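Local coordinates for peptidoglycan synthase activator LpoP (Pseudomonas aeruginosa, PDB 6W5Q), which activates a peptidoglycan synthase as a lipoprotein of the cell wall machinery, probably through protein binding by its C-terminal tetratricopeptide-repeat domain, the part in this chain, at residues A[12-17]-A[42-47]; A[88-93]-A[107-112]; A[37-42]-A[53-58]. One frame throughout, in Å; residues are numbered along the deposited sequence.

All three contacts join helices of one small helical domain. Contacts 1 and 3 are close neighbours, their centres about 10 Å apart; both use helix 31-44, contact 1 binding the end of that helix to the start of helix 13-28, contact 3 setting its middle against helix 49-61. Their segments overlap at Gln42, which touches the partner in contact 3 alone. They also meet at one sulfate ion, held by Arg43 in contact 1 and Arg40 in contact 3. Contact 2 lies on the other side of the chain's centre, about 19 Å from contact 3 and about 25 Å from contact 1, centre to centre. Packing still connects it to contact 3, where Leu92 CD2 lies 3.4 Å from Tyr53 O.

Contact 1. Residues A[12-17]-A[42-47]; sequences DGPVLA and QRIAPR. With SO4 (sulfate ion), chain I.
Val15 and Ile44 meet methyl to methyl at the surface: Val15 CG2 sits 3.5 Å from Ile44 CG2 as the two side chains run past one another, pointing opposite ways. The same Val15 methyl also reaches Ala45 CB, at 3.7 Å, so one branch serves two partners. Ile44 places CG2 anti to its backbone N, which turns this short branch to the valine, while Pro14 CB adds a looser apolar touch to the same methyl. Beta-branched residues suit this place because their methyls stand close to the backbone, and the small Ala45 puts its CB against Val15 with the backbone close behind. Val15 also touches Val51 of helix 49-61. Asp12 is the N-cap of helix 13-28. Its OD1, met nearly along the C-O bond, accepts from Val15 N at 3.0 Å with an angle of 166°, fixing the first turn that carries Val15. Beyond the apolar patch, Arg43 reaches a sulfate, probably from the crystallisation liquor, through NH2 to O2 at 3.1 Å and weaker bonds from NH1. Between the segments the chemistry is purely apolar and buries only 154 Å², which suggests a light, non-directional hold on a helix start whose first turn is closed by the Asp12 cap.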
loop_
_atom_site.group_PDB
_atom_site.type_symbol
_atom_site.label_atom_id
_atom_site.label_comp_id
_atom_site.label_asym_id
_atom_site.label_seq_id
_atom_site.Cartn_x
_atom_site.Cartn_y
_atom_site.Cartn_z
ATOM N N ASP A 12 0.551 -16.601 9.484
ATOM C CA ASP A 12 -0.383 -16.056 10.464
ATOM C C ASP A 12 -1.774 -16.004 9.845
ATOM O O ASP A 12 -2.052 -15.161 8.981
ATOM C CB ASP A 12 0.058 -14.680 10.945
ATOM C CG ASP A 12 -0.883 -14.107 11.988
ATOM O OD1 ASP A 12 -1.824 -13.393 11.593
ATOM O OD2 ASP A 12 -0.699 -14.378 13.198
ATOM N N GLY A 13 -2.639 -16.909 10.300
ATOM C CA GLY A 13 -3.993 -17.048 9.813
ATOM C C GLY A 13 -4.843 -15.793 9.835
ATOM O O GLY A 13 -5.430 -15.412 8.817
ATOM N N PRO A 14 -4.957 -15.135 10.998
ATOM C CA PRO A 14 -5.828 -13.949 11.061
ATOM C C PRO A 14 -5.442 -12.870 10.070
ATOM O O PRO A 14 -6.307 -12.382 9.333
ATOM C CB PRO A 14 -5.681 -13.481 12.517
ATOM C CG PRO A 14 -4.463 -14.158 13.031
ATOM C CD PRO A 14 -4.402 -15.464 12.322
ATOM N N VAL A 15 -4.164 -12.483 10.015
ATOM C CA VAL A 15 -3.783 -11.442 9.069
ATOM C C VAL A 15 -4.038 -11.918 7.648
ATOM O O VAL A 15 -4.619 -11.194 6.829
ATOM C CB VAL A 15 -2.318 -11.018 9.272
ATOM C CG1 VAL A 15 -1.968 -9.927 8.286
ATOM C CG2 VAL A 15 -2.089 -10.505 10.683
ATOM N N LEU A 16 -3.664 -13.167 7.350
ATOM C CA LEU A 16 -3.845 -13.666 5.993
ATOM C C LEU A 16 -5.323 -13.756 5.633
ATOM O O LEU A 16 -5.703 -13.505 4.483
ATOM C CB LEU A 16 -3.144 -15.019 5.822
ATOM C CG LEU A 16 -3.328 -15.724 4.470
ATOM C CD1 LEU A 16 -2.622 -14.962 3.356
ATOM C CD2 LEU A 16 -2.797 -17.175 4.509
ATOM N N ALA A 17 -6.173 -14.100 6.600
ATOM C CA ALA A 17 -7.605 -14.141 6.326
ATOM C C ALA A 17 -8.107 -12.774 5.868
ATOM O O ALA A 17 -8.834 -12.671 4.871
ATOM C CB ALA A 17 -8.369 -14.620 7.561
ATOM N N GLN A 42 -5.124 -4.238 10.367
ATOM C CA GLN A 42 -4.226 -3.439 11.205
ATOM C C GLN A 42 -4.487 -3.614 12.694
ATOM O O GLN A 42 -3.580 -3.407 13.503
ATOM C CB GLN A 42 -4.352 -1.964 10.871
ATOM C CG GLN A 42 -3.922 -1.596 9.495
ATOM C CD GLN A 42 -3.563 -0.135 9.420
ATOM O OE1 GLN A 42 -2.549 0.290 9.961
ATOM N NE2 GLN A 42 -4.408 0.649 8.774
ATOM N N ARG A 43 -5.719 -3.942 13.091
ATOM C CA ARG A 43 -5.974 -4.200 14.507
ATOM C C ARG A 43 -5.191 -5.411 15.001
ATOM O O ARG A 43 -4.819 -5.476 16.182
ATOM C CB ARG A 43 -7.465 -4.398 14.739
ATOM C CG ARG A 43 -8.295 -3.145 14.506
ATOM C CD ARG A 43 -9.779 -3.500 14.429
ATOM N NE ARG A 43 -10.301 -4.015 15.692
ATOM C CZ ARG A 43 -11.486 -4.600 15.814
ATOM N NH1 ARG A 43 -12.255 -4.736 14.739
ATOM N NH2 ARG A 43 -11.909 -5.036 17.001
ATOM N N ILE A 44 -4.936 -6.372 14.115
ATOM C CA ILE A 44 -4.114 -7.538 14.430
ATOM C C ILE A 44 -2.633 -7.247 14.219
ATOM O O ILE A 44 -1.786 -7.667 15.009
ATOM C CB ILE A 44 -4.574 -8.733 13.570
ATOM C CG1 ILE A 44 -6.031 -9.086 13.869
ATOM C CG2 ILE A 44 -3.663 -9.926 13.766
ATOM C CD1 ILE A 44 -6.891 -9.108 12.628
ATOM N N ALA A 45 -2.288 -6.540 13.155
ATOM C CA ALA A 45 -0.892 -6.364 12.756
ATOM C C ALA A 45 -0.678 -4.908 12.400
ATOM O O ALA A 45 -0.617 -4.541 11.219
ATOM C CB ALA A 45 -0.550 -7.292 11.594
ATOM N N PRO A 46 -0.573 -4.030 13.408
ATOM C CA PRO A 46 -0.465 -2.588 13.121
ATOM C C PRO A 46 0.834 -2.195 12.427
ATOM O O PRO A 46 0.931 -1.065 11.932
ATOM C CB PRO A 46 -0.558 -1.948 14.512
ATOM C CG PRO A 46 0.045 -2.990 15.422
ATOM C CD PRO A 46 -0.356 -4.328 14.840
ATOM N N ARG A 47 1.818 -3.090 12.365
ATOM C CA ARG A 47 3.163 -2.773 11.894
ATOM C C ARG A 47 3.541 -3.624 10.684
ATOM O O ARG A 47 4.720 -3.709 10.329
ATOM C CB ARG A 47 4.168 -2.960 13.045
ATOM C CG ARG A 47 5.598 -2.442 12.831
ATOM C CD ARG A 47 6.638 -3.576 12.950
ATOM N NE ARG A 47 8.011 -3.135 12.674
ATOM C CZ ARG A 47 8.713 -3.457 11.586
ATOM N NH1 ARG A 47 9.955 -3.006 11.432
ATOM N NH2 ARG A 47 8.182 -4.238 10.654
HETATM S S SO4 I . -14.852 -6.790 14.927
HETATM O O1 SO4 I . -15.483 -6.105 13.796
HETATM O O2 SO4 I . -14.759 -5.942 16.105
HETATM O O3 SO4 I . -15.591 -8.007 15.265
HETATM O O4 SO4 I . -13.495 -7.157 14.553
#

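Contact 2. Residues A[88-93]-A[107-112]; sequences GLWELI and ALARQK. With SO4 (sulfate ion), chain J.
The indole of Trp90 carries Lys112 over one face and has a sulfate oxygen at its edge, near the ring plane. Lys112 CD stands 3.6 Å from the centroid of the six-membered ring and 19° off its normal, a CH-pi contact, while CB of the same lysine lies over the five-membered ring. This is an antiparallel helix pair, 83-99 with 103-114, at the C-terminal end of a tetratricopeptide-repeat fold. The axes of the two short segments come within 7.9 Å at 173°, a close approach that the small Ala109 permits: its CB lies 3.9 Å from Trp90 CE3 and also touches Ile93 CG2. A broad indole suits the position, since Trp90 takes Lys112 on a face and Ala109 obliquely, and also touches Leu76 of helix 65-78.

The other flat groups form a salt bridge. Arg110 grips Glu91 side-on, NE to OE1 and NH2 to OE2, both at 2.9 Å, with the carboxylate and guanidinium planes 32° apart. OE1 uses its syn lone pair; OE2 lies in the guanidinium plane, although NH2 meets it from outside the carboxylate plane. The bend of Glu91 at chi2 brings its carboxylate across to the arginine. Arg110 NH1 has a further salt bridge to Glu98, so two acids share its charge, which probably steadies the guanidinium.

Lys112 is extended beyond CG, a shape that carries its aliphatic chain over the indole and its ammonium on to the sulfate, probably an ion of the crystallisation liquor. Lys112 NZ donates to sulfate O4 at 2.9 Å, and O3 of that ion lies 3.3 Å from Trp90 CH2.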
loop_
_atom_site.group_PDB
_atom_site.type_symbol
_atom_site.label_atom_id
_atom_site.label_comp_id
_atom_site.label_asym_id
_atom_site.label_seq_id
_atom_site.Cartn_x
_atom_site.Cartn_y
_atom_site.Cartn_z
ATOM N N GLY A 88 8.241 -2.128 -4.259
ATOM C CA GLY A 88 6.810 -2.017 -4.500
ATOM C C GLY A 88 6.213 -0.756 -3.904
ATOM O O GLY A 88 5.457 -0.038 -4.565
ATOM N N LEU A 89 6.543 -0.467 -2.644
ATOM C CA LEU A 89 5.977 0.708 -1.976
ATOM C C LEU A 89 6.421 2.004 -2.669
ATOM O O LEU A 89 5.607 2.915 -2.884
ATOM C CB LEU A 89 6.358 0.693 -0.483
ATOM C CG LEU A 89 5.611 -0.337 0.409
ATOM C CD1 LEU A 89 6.400 -0.717 1.648
ATOM C CD2 LEU A 89 4.196 0.140 0.838
ATOM N N TRP A 90 7.694 2.093 -3.074
ATOM C CA TRP A 90 8.130 3.301 -3.769
ATOM C C TRP A 90 7.375 3.495 -5.084
ATOM O O TRP A 90 6.977 4.619 -5.412
ATOM C CB TRP A 90 9.636 3.271 -4.013
ATOM C CG TRP A 90 10.443 3.728 -2.839
ATOM C CD1 TRP A 90 11.398 3.011 -2.175
ATOM C CD2 TRP A 90 10.385 5.016 -2.190
ATOM N NE1 TRP A 90 11.933 3.768 -1.155
ATOM C CE2 TRP A 90 11.335 5.000 -1.146
ATOM C CE3 TRP A 90 9.628 6.177 -2.396
ATOM C CZ2 TRP A 90 11.541 6.093 -0.304
ATOM C CZ3 TRP A 90 9.834 7.266 -1.549
ATOM C CH2 TRP A 90 10.779 7.211 -0.515
ATOM N N GLU A 91 7.162 2.412 -5.845
ATOM C CA GLU A 91 6.373 2.521 -7.072
ATOM C C GLU A 91 4.966 3.030 -6.777
ATOM O O GLU A 91 4.443 3.879 -7.502
ATOM C CB GLU A 91 6.310 1.174 -7.801
ATOM C CG GLU A 91 5.357 1.197 -8.994
ATOM C CD GLU A 91 5.739 2.258 -10.050
ATOM O OE1 GLU A 91 6.941 2.604 -10.163
ATOM O OE2 GLU A 91 4.833 2.752 -10.775
ATOM N N LEU A 92 4.347 2.535 -5.702
ATOM C CA LEU A 92 3.064 3.079 -5.268
ATOM C C LEU A 92 3.168 4.564 -4.951
ATOM O O LEU A 92 2.264 5.343 -5.267
ATOM C CB LEU A 92 2.562 2.324 -4.035
ATOM C CG LEU A 92 1.563 1.189 -4.245
ATOM C CD1 LEU A 92 2.100 0.155 -5.238
ATOM C CD2 LEU A 92 1.192 0.546 -2.889
ATOM N N ILE A 93 4.250 4.973 -4.293
ATOM C CA ILE A 93 4.408 6.385 -3.948
ATOM C C ILE A 93 4.570 7.229 -5.211
ATOM O O ILE A 93 3.999 8.319 -5.321
ATOM C CB ILE A 93 5.596 6.551 -2.980
ATOM C CG1 ILE A 93 5.265 5.898 -1.637
ATOM C CG2 ILE A 93 5.991 8.025 -2.831
ATOM C CD1 ILE A 93 6.438 5.765 -0.711
ATOM N N ALA A 107 9.289 10.751 -10.302
ATOM C CA ALA A 107 10.544 10.241 -10.848
ATOM C C ALA A 107 11.539 9.964 -9.735
ATOM O O ALA A 107 12.301 8.994 -9.794
ATOM C CB ALA A 107 11.139 11.238 -11.846
ATOM N N LEU A 108 11.541 10.818 -8.715
ATOM C CA LEU A 108 12.459 10.651 -7.607
ATOM C C LEU A 108 12.102 9.417 -6.806
ATOM O O LEU A 108 12.980 8.776 -6.224
ATOM C CB LEU A 108 12.429 11.902 -6.722
ATOM C CG LEU A 108 13.032 13.159 -7.365
ATOM C CD1 LEU A 108 12.922 14.363 -6.452
ATOM C CD2 LEU A 108 14.491 12.913 -7.714
ATOM N N ALA A 109 10.816 9.073 -6.771
ATOM C CA ALA A 109 10.397 7.878 -6.051
ATOM C C ALA A 109 10.756 6.632 -6.836
ATOM O O ALA A 109 11.254 5.660 -6.262
ATOM C CB ALA A 109 8.897 7.932 -5.771
ATOM N N ARG A 110 10.542 6.657 -8.157
ATOM C CA ARG A 110 10.911 5.519 -8.988
ATOM C C ARG A 110 12.412 5.319 -9.000
ATOM O O ARG A 110 12.883 4.207 -9.265
ATOM C CB ARG A 110 10.416 5.712 -10.421
ATOM C CG ARG A 110 8.922 5.817 -10.543
ATOM C CD ARG A 110 8.413 5.330 -11.899
ATOM N NE ARG A 110 6.993 4.981 -11.807
ATOM C CZ ARG A 110 5.999 5.831 -12.040
ATOM N NH1 ARG A 110 6.269 7.083 -12.407
ATOM N NH2 ARG A 110 4.737 5.426 -11.908
ATOM N N GLN A 111 13.171 6.392 -8.744
ATOM C CA GLN A 111 14.621 6.275 -8.600
ATOM C C GLN A 111 14.989 5.468 -7.361
ATOM O O GLN A 111 15.955 4.694 -7.380
ATOM C CB GLN A 111 15.252 7.662 -8.515
ATOM C CG GLN A 111 16.015 8.105 -9.713
ATOM C CD GLN A 111 16.929 9.270 -9.385
ATOM O OE1 GLN A 111 17.095 9.633 -8.218
ATOM N NE2 GLN A 111 17.531 9.857 -10.409
ATOM N N LYS A 112 14.239 5.656 -6.264
ATOM C CA LYS A 112 14.522 4.934 -5.026
ATOM C C LYS A 112 14.083 3.488 -5.114
ATOM O O LYS A 112 14.682 2.621 -4.471
ATOM C CB LYS A 112 13.840 5.612 -3.833
ATOM C CG LYS A 112 13.985 7.103 -3.848
ATOM C CD LYS A 112 13.548 7.778 -2.581
ATOM C CE LYS A 112 13.763 9.293 -2.731
ATOM N NZ LYS A 112 12.987 10.094 -1.754
HETATM S S SO4 J . 12.571 9.944 1.761
HETATM O O1 SO4 J . 11.633 10.747 0.970
HETATM O O2 SO4 J . 13.016 10.720 2.917
HETATM O O3 SO4 J . 11.912 8.727 2.237
HETATM O O4 SO4 J . 13.731 9.556 0.955
#

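Contact 3. Residues A[37-42]-A[53-58]; sequences SLERAQ and YRLAQV. With SO4 (sulfate ion), chain I.
This is a mainly apolar packing of two antiparallel helices, 31-44 and 49-61, within the tetratricopeptide-repeat region, its centre about 7 Å from the centre of the chain. The axes of the short segments approach to 9.9 Å at 155°, and leucines fill the gap from both sides. Leu38 is the chief bridge: its CD1 lies against the backbone of the other helix, 3.6 Å from Arg54 O, and reaches Val58 CG2 at 3.9 Å. Nearer its backbone, Leu38 CB meets Leu55 CD1. Leucine suits both positions because its forked end lies far enough from the backbone to span widely spaced helices.

Leu55 turns CG anti to its backbone N (chi1 -176°), carrying CD2 toward the polar ends of Glu39 and Gln42, both of which cross it at about a right angle. Leu55 CD2 comes to 3.4 Å from Gln42 NE2 and 3.7 Å from Glu39 OE1. Glu39 OE1 is in a salt bridge with Arg59, and Gln42 is held through OE1 by Arg74. Elsewhere on helix 31-44, Arg40 NE donates to sulfate O4 at 2.8 Å, an oxygen that Arg40 NH2 also bonds.

Helix 13-28 lies beside the pair, with Leu19 and Ala22 touching Leu38. Helix 65-78 packs on Leu55 through Val71, and Leu92 of helix 83-99 meets Tyr53 and Ala56 of 53-58.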
loop_
_atom_site.group_PDB
_atom_site.type_symbol
_atom_site.label_atom_id
_atom_site.label_comp_id
_atom_site.label_asym_id
_atom_site.label_seq_id
_atom_site.Cartn_x
_atom_site.Cartn_y
_atom_site.Cartn_z
ATOM N N SER A 37 -11.659 -4.103 5.331
ATOM C CA SER A 37 -10.992 -5.352 5.705
ATOM C C SER A 37 -9.522 -5.124 6.021
ATOM O O SER A 37 -8.959 -5.782 6.906
ATOM C CB SER A 37 -11.107 -6.391 4.586
ATOM O OG SER A 37 -12.443 -6.747 4.323
ATOM N N LEU A 38 -8.872 -4.217 5.294
ATOM C CA LEU A 38 -7.473 -3.946 5.589
ATOM C C LEU A 38 -7.321 -3.123 6.868
ATOM O O LEU A 38 -6.334 -3.290 7.595
ATOM C CB LEU A 38 -6.823 -3.266 4.371
ATOM C CG LEU A 38 -6.775 -4.236 3.161
ATOM C CD1 LEU A 38 -6.384 -3.586 1.847
ATOM C CD2 LEU A 38 -5.840 -5.444 3.428
ATOM N N GLU A 39 -8.280 -2.252 7.184
ATOM C CA GLU A 39 -8.194 -1.558 8.467
ATOM C C GLU A 39 -8.447 -2.520 9.622
ATOM O O GLU A 39 -7.945 -2.308 10.728
ATOM C CB GLU A 39 -9.179 -0.382 8.521
ATOM C CG GLU A 39 -9.061 0.609 7.382
ATOM C CD GLU A 39 -7.981 1.651 7.609
ATOM O OE1 GLU A 39 -7.819 2.525 6.735
ATOM O OE2 GLU A 39 -7.296 1.598 8.657
ATOM N N ARG A 40 -9.203 -3.591 9.384
ATOM C CA ARG A 40 -9.352 -4.613 10.414
ATOM C C ARG A 40 -8.061 -5.412 10.552
ATOM O O ARG A 40 -7.663 -5.779 11.664
ATOM C CB ARG A 40 -10.563 -5.508 10.084
ATOM C CG ARG A 40 -10.928 -6.561 11.160
ATOM C CD ARG A 40 -12.228 -7.320 10.804
ATOM N NE ARG A 40 -12.893 -7.956 11.951
ATOM C CZ ARG A 40 -13.035 -9.278 12.113
ATOM N NH1 ARG A 40 -12.550 -10.121 11.205
ATOM N NH2 ARG A 40 -13.662 -9.771 13.187
ATOM N N ALA A 41 -7.370 -5.656 9.433
ATOM C CA ALA A 41 -6.071 -6.324 9.474
ATOM C C ALA A 41 -5.075 -5.581 10.370
ATOM O O ALA A 41 -4.253 -6.211 11.053
ATOM C CB ALA A 41 -5.524 -6.456 8.050
ATOM N N GLN A 42 -5.124 -4.238 10.367
ATOM C CA GLN A 42 -4.226 -3.439 11.205
ATOM C C GLN A 42 -4.487 -3.614 12.694
ATOM O O GLN A 42 -3.580 -3.407 13.503
ATOM C CB GLN A 42 -4.352 -1.964 10.871
ATOM C CG GLN A 42 -3.922 -1.596 9.495
ATOM C CD GLN A 42 -3.563 -0.135 9.420
ATOM O OE1 GLN A 42 -2.549 0.290 9.961
ATOM N NE2 GLN A 42 -4.408 0.649 8.774
ATOM N N TYR A 53 0.908 -1.958 2.314
ATOM C CA TYR A 53 1.063 -1.998 0.865
ATOM C C TYR A 53 -0.277 -2.194 0.161
ATOM O O TYR A 53 -0.603 -1.481 -0.796
ATOM C CB TYR A 53 2.030 -3.115 0.489
ATOM C CG TYR A 53 2.177 -3.280 -1.003
ATOM C CD1 TYR A 53 2.999 -2.426 -1.733
ATOM C CD2 TYR A 53 1.502 -4.291 -1.680
ATOM C CE1 TYR A 53 3.149 -2.573 -3.105
ATOM C CE2 TYR A 53 1.642 -4.448 -3.049
ATOM C CZ TYR A 53 2.470 -3.584 -3.757
ATOM O OH TYR A 53 2.613 -3.727 -5.118
ATOM N N ARG A 54 -1.065 -3.164 0.619
ATOM C CA ARG A 54 -2.365 -3.413 -0.002
ATOM C C ARG A 54 -3.338 -2.288 0.298
ATOM O O ARG A 54 -4.182 -1.941 -0.540
ATOM C CB ARG A 54 -2.947 -4.742 0.499
ATOM C CG ARG A 54 -1.952 -5.865 0.481
ATOM C CD ARG A 54 -2.594 -7.207 0.244
ATOM N NE ARG A 54 -1.555 -8.211 0.056
ATOM C CZ ARG A 54 -1.747 -9.411 -0.476
ATOM N NH1 ARG A 54 -2.957 -9.789 -0.885
ATOM N NH2 ARG A 54 -0.717 -10.235 -0.603
ATOM N N LEU A 55 -3.275 -1.749 1.514
ATOM C CA LEU A 55 -4.139 -0.633 1.870
ATOM C C LEU A 55 -3.854 0.576 0.984
ATOM O O LEU A 55 -4.777 1.199 0.450
ATOM C CB LEU A 55 -3.954 -0.301 3.351
ATOM C CG LEU A 55 -4.866 0.796 3.903
ATOM C CD1 LEU A 55 -6.277 0.601 3.390
ATOM C CD2 LEU A 55 -4.823 0.829 5.441
ATOM N N ALA A 56 -2.572 0.896 0.775
ATOM C CA ALA A 56 -2.227 2.007 -0.107
ATOM C C ALA A 56 -2.718 1.741 -1.521
ATOM O O ALA A 56 -3.154 2.659 -2.219
ATOM C CB ALA A 56 -0.712 2.237 -0.094
ATOM N N GLN A 57 -2.675 0.481 -1.953
ATOM C CA GLN A 57 -3.143 0.153 -3.289
ATOM C C GLN A 57 -4.632 0.436 -3.449
ATOM O O GLN A 57 -5.062 1.054 -4.437
ATOM C CB GLN A 57 -2.843 -1.304 -3.589
ATOM C CG GLN A 57 -1.500 -1.518 -4.216
ATOM C CD GLN A 57 -1.504 -2.761 -5.061
ATOM O OE1 GLN A 57 -0.928 -3.782 -4.683
ATOM N NE2 GLN A 57 -2.173 -2.695 -6.214
ATOM N N VAL A 58 -5.436 -0.023 -2.487
ATOM C CA VAL A 58 -6.882 0.167 -2.550
ATOM C C VAL A 58 -7.229 1.648 -2.543
ATOM O O VAL A 58 -8.093 2.097 -3.308
ATOM C CB VAL A 58 -7.556 -0.584 -1.387
ATOM C CG1 VAL A 58 -9.047 -0.275 -1.323
ATOM C CG2 VAL A 58 -7.324 -2.060 -1.564
HETATM S S SO4 I . -14.852 -6.790 14.927
HETATM O O1 SO4 I . -15.483 -6.105 13.796
HETATM O O2 SO4 I . -14.759 -5.942 16.105
HETATM O O3 SO4 I . -15.591 -8.007 15.265
HETATM O O4 SO4 I . -13.495 -7.157 14.553
#